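PDB 1MQV: cytochrome C' from Rhodopseudomonas palustris, which carries a covalently bound high-spin heme c without a sixth ligand and probably transfers electrons, though its exact function is not known. Local coordinates for residues Asn112-Ser115 against Cys116-Phe120. The protein carries 3 engineered substitutions. Residues are numbered along the deposited sequence; the frame is centred on the assembly and turned at random.
With HEC (heme c), chain C.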
ATOM      1  N   ASN A 112      -2.976   1.465   7.159  1.00 21.03           N
ATOM      2  CA  ASN A 112      -2.075   0.346   7.009  1.00 18.85           C
ATOM      3  C   ASN A 112      -0.732   0.839   6.479  1.00 20.50           C
ATOM      4  O   ASN A 112       0.290   0.223   6.783  1.00 21.67           O
ATOM      5  CB  ASN A 112      -2.686  -0.665   6.035  1.00 23.62           C
ATOM      6  CG  ASN A 112      -3.783  -1.452   6.667  1.00 32.72           C
ATOM      7  OD1 ASN A 112      -3.529  -2.206   7.624  1.00 24.89           O
ATOM      8  ND2 ASN A 112      -5.024  -1.272   6.178  1.00 27.17           N
ATOM      9  N   CYS A 113      -0.724   1.930   5.704  1.00 21.11           N
ATOM     10  CA  CYS A 113       0.548   2.420   5.147  1.00 24.31           C
ATOM     11  C   CYS A 113       1.484   2.801   6.307  1.00 30.30           C
ATOM     12  O   CYS A 113       2.582   2.250   6.443  1.00 24.92           O
ATOM     13  CB  CYS A 113       0.334   3.646   4.230  1.00 28.45           C
ATOM     14  SG  CYS A 113      -1.019   3.451   3.018  1.00 24.54           S
ATOM     15  N   LYS A 114       1.049   3.723   7.162  1.00 25.97           N
ATOM     16  CA  LYS A 114       1.870   4.142   8.309  1.00 26.95           C
ATOM     17  C   LYS A 114       2.226   2.998   9.275  1.00 24.35           C
ATOM     18  O   LYS A 114       3.351   2.937   9.818  1.00 25.46           O
ATOM     19  CB  LYS A 114       1.148   5.256   9.099  1.00 39.23           C
ATOM     20  CG  LYS A 114       1.967   5.828  10.252  1.00 37.88           C
ATOM     21  CD  LYS A 114       1.270   7.023  10.923  1.00 51.92           C
ATOM     22  CE  LYS A 114       1.982   7.448  12.214  1.00 42.34           C
ATOM     23  NZ  LYS A 114       3.464   7.655  12.061  1.00 58.06           N
ATOM     24  N   SER A 115       1.272   2.106   9.517  1.00 24.47           N
ATOM     25  CA  SER A 115       1.503   0.992  10.426  1.00 21.27           C
ATOM     26  C   SER A 115       2.702   0.169  10.038  1.00 34.58           C
ATOM     27  O   SER A 115       3.468  -0.249  10.881  1.00 27.89           O
ATOM     28  CB  SER A 115       0.286   0.082  10.492  1.00 34.69           C
ATOM     29  OG  SER A 115      -0.720   0.724  11.272  1.00 35.55           O
ATOM     30  N   CYS A 116       2.881  -0.050   8.745  1.00 22.94           N
ATOM     31  CA  CYS A 116       4.004  -0.843   8.326  1.00 25.44           C
ATOM     32  C   CYS A 116       5.244   0.053   8.287  1.00 21.28           C
ATOM     33  O   CYS A 116       6.319  -0.354   8.730  1.00 21.57           O
ATOM     34  CB  CYS A 116       3.759  -1.409   6.931  1.00 21.90           C
ATOM     35  SG  CYS A 116       5.108  -2.401   6.425  1.00 22.97           S
ATOM     36  N   HIS A 117       5.099   1.256   7.754  1.00 20.79           N
ATOM     37  CA  HIS A 117       6.258   2.153   7.665  1.00 27.13           C
ATOM     38  C   HIS A 117       6.896   2.394   9.028  1.00 30.77           C
ATOM     39  O   HIS A 117       8.106   2.378   9.151  1.00 23.72           O
ATOM     40  CB  HIS A 117       5.868   3.483   6.982  1.00 26.07           C
ATOM     41  CG  HIS A 117       5.441   3.313   5.555  1.00 23.67           C
ATOM     42  ND1 HIS A 117       4.710   4.257   4.873  1.00 24.03           N
ATOM     43  CD2 HIS A 117       5.657   2.305   4.676  1.00 18.99           C
ATOM     44  CE1 HIS A 117       4.493   3.845   3.637  1.00 26.15           C
ATOM     45  NE2 HIS A 117       5.060   2.649   3.490  1.00 18.52           N
ATOM     46  N   ASP A 118       6.101   2.561  10.075  1.00 24.66           N
ATOM     47  CA  ASP A 118       6.720   2.813  11.361  1.00 27.06           C
ATOM     48  C   ASP A 118       7.617   1.696  11.871  1.00 30.07           C
ATOM     49  O   ASP A 118       8.525   1.988  12.641  1.00 25.23           O
ATOM     50  CB  ASP A 118       5.674   3.166  12.416  1.00 27.21           C
ATOM     51  CG  ASP A 118       4.996   4.505  12.144  1.00 33.46           C
ATOM     52  OD1 ASP A 118       5.570   5.368  11.458  1.00 36.85           O
ATOM     53  OD2 ASP A 118       3.871   4.708  12.636  1.00 34.91           O
ATOM     54  N   ASP A 119       7.390   0.444  11.452  1.00 25.99           N
ATOM     55  CA  ASP A 119       8.225  -0.651  11.892  1.00 24.20           C
ATOM     56  C   ASP A 119       9.251  -1.143  10.897  1.00 35.42           C
ATOM     57  O   ASP A 119      10.329  -1.607  11.289  1.00 33.04           O
ATOM     58  CB  ASP A 119       7.392  -1.890  12.272  1.00 28.73           C
ATOM     59  CG  ASP A 119       6.689  -1.770  13.645  1.00 37.38           C
ATOM     60  OD1 ASP A 119       7.248  -1.126  14.546  1.00 31.33           O
ATOM     61  OD2 ASP A 119       5.576  -2.333  13.824  1.00 30.83           O
ATOM     62  N   PHE A 120       8.960  -0.991   9.615  1.00 20.96           N
ATOM     63  CA  PHE A 120       9.796  -1.630   8.595  1.00 19.86           C
ATOM     64  C   PHE A 120      10.390  -0.775   7.482  1.00 21.12           C
ATOM     65  O   PHE A 120      11.012  -1.340   6.578  1.00 26.56           O
ATOM     66  CB  PHE A 120       8.933  -2.728   7.967  1.00 25.77           C
ATOM     67  CG  PHE A 120       8.398  -3.720   8.976  1.00 26.52           C
ATOM     68  CD1 PHE A 120       9.255  -4.583   9.633  1.00 26.93           C
ATOM     69  CD2 PHE A 120       7.025  -3.805   9.259  1.00 23.82           C
ATOM     70  CE1 PHE A 120       8.777  -5.538  10.564  1.00 36.80           C
ATOM     71  CE2 PHE A 120       6.547  -4.753  10.179  1.00 28.36           C
ATOM     72  CZ  PHE A 120       7.423  -5.623  10.831  1.00 26.13           C
TER
HETATM   73 FE   HEC C 150       5.084   1.557   1.680  1.00 22.98          FE
HETATM   74  CHA HEC C 150       8.120   2.219   0.385  1.00 30.81           C
HETATM   75  CHB HEC C 150       3.733   4.028  -0.262  1.00 25.45           C
HETATM   76  CHC HEC C 150       1.965   0.433   2.364  1.00 25.38           C
HETATM   77  CHD HEC C 150       6.369  -1.287   3.342  1.00 19.77           C
HETATM   78  NA  HEC C 150       5.810   2.902   0.306  1.00 20.82           N
HETATM   79  C1A HEC C 150       7.114   2.987  -0.075  1.00 24.93           C
HETATM   80  C2A HEC C 150       7.243   4.026  -1.028  1.00 19.12           C
HETATM   81  C3A HEC C 150       5.986   4.607  -1.227  1.00 21.06           C
HETATM   82  C4A HEC C 150       5.103   3.854  -0.364  1.00 18.34           C
HETATM   83  CMA HEC C 150       5.486   5.745  -2.060  1.00 23.52           C
HETATM   84  CAA HEC C 150       8.554   4.491  -1.651  1.00 24.96           C
HETATM   85  CBA HEC C 150       8.819   3.698  -2.911  1.00 17.59           C
HETATM   86  CGA HEC C 150      10.020   4.259  -3.685  1.00 30.40           C
HETATM   87  O1A HEC C 150       9.784   4.971  -4.666  1.00 26.20           O
HETATM   88  O2A HEC C 150      11.170   3.981  -3.296  1.00 28.51           O
HETATM   89  NB  HEC C 150       3.288   2.118   1.190  1.00 19.58           N
HETATM   90  C1B HEC C 150       2.873   3.235   0.485  1.00 23.23           C
HETATM   91  C2B HEC C 150       1.411   3.456   0.541  1.00 28.20           C
HETATM   92  C3B HEC C 150       0.918   2.455   1.282  1.00 21.32           C
HETATM   93  C4B HEC C 150       2.081   1.599   1.658  1.00 18.90           C
HETATM   94  CMB HEC C 150       0.688   4.669  -0.120  1.00 20.99           C
HETATM   95  CAB HEC C 150      -0.469   2.209   1.679  1.00 21.14           C
HETATM   96  CBB HEC C 150      -1.545   2.215   0.779  1.00 23.49           C
HETATM   97  NC  HEC C 150       4.344  -0.098   2.570  1.00 24.39           N
HETATM   98  C1C HEC C 150       3.002  -0.399   2.798  1.00 22.03           C
HETATM   99  C2C HEC C 150       2.850  -1.558   3.591  1.00 22.29           C
HETATM  100  C3C HEC C 150       4.079  -2.070   3.918  1.00 22.42           C
HETATM  101  C4C HEC C 150       5.009  -1.107   3.253  1.00 18.51           C
HETATM  102  CMC HEC C 150       1.495  -2.064   4.192  1.00 18.74           C
HETATM  103  CAC HEC C 150       4.518  -3.175   4.758  1.00 22.13           C
HETATM  104  CBC HEC C 150       3.576  -4.280   4.995  1.00 20.89           C
HETATM  105  ND  HEC C 150       6.873   0.613   1.877  1.00 21.45           N
HETATM  106  C1D HEC C 150       7.288  -0.434   2.659  1.00 17.95           C
HETATM  107  C2D HEC C 150       8.757  -0.600   2.625  1.00 25.06           C
HETATM  108  C3D HEC C 150       9.209   0.400   1.797  1.00 15.91           C
HETATM  109  C4D HEC C 150       8.049   1.143   1.308  1.00 31.97           C
HETATM  110  CMD HEC C 150       9.465  -1.857   3.209  1.00 23.54           C
HETATM  111  CAD HEC C 150      10.743   0.585   1.375  1.00 20.21           C
HETATM  112  CBD HEC C 150      10.867  -0.196   0.031  1.00 18.57           C
HETATM  113  CGD HEC C 150      12.333  -0.286  -0.383  1.00 23.04           C
HETATM  114  O1D HEC C 150      12.980   0.765  -0.279  1.00 23.67           O
HETATM  115  O2D HEC C 150      12.800  -1.372  -0.780  1.00 28.62           O
HETATM  116  O   HOH W   1       3.701  -2.851  11.767  1.00 35.73           O
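Cys113 and His117 meet one turn apart in the CXXCH heme-binding motif, near the end of helix 99-120 of the four-helix bundle. Cys113 SG and Cys116 SG are thioether-linked to the former vinyl carbons CAB and CAC of the heme, each at 1.9 Å. His117 NE2 is the axial ligand and binds the iron at 2.1 Å. The Cys116 sulfur lies anti to its backbone N (chi1 -179°), whereas that of Cys113 lies beside it (chi1 -47°). From their different positions on the turn, these torsions bring the sulfurs to adjacent pyrroles, B and C.

The next shell helps place the histidine. His117 N donates to Cys113 O at 3.0 Å. The same oxygen sits over one face of the imidazole, 3.2 Å above its plane and offset toward the rim.

Farther from the heme, Lys114 NZ forms a salt bridge with Asp118, 3.0 Å from OD2. Both carboxylate oxygens accept through their syn lone pairs. Without this carboxylate, as with an alanine here, the Lys114 ammonium would probably lose its mate and be free to turn. Asp119 also pairs with Lys77 of helix 75-95. Finally, one water donates to Ser115 O and to Asp119 OD2, 2.8 Å from each.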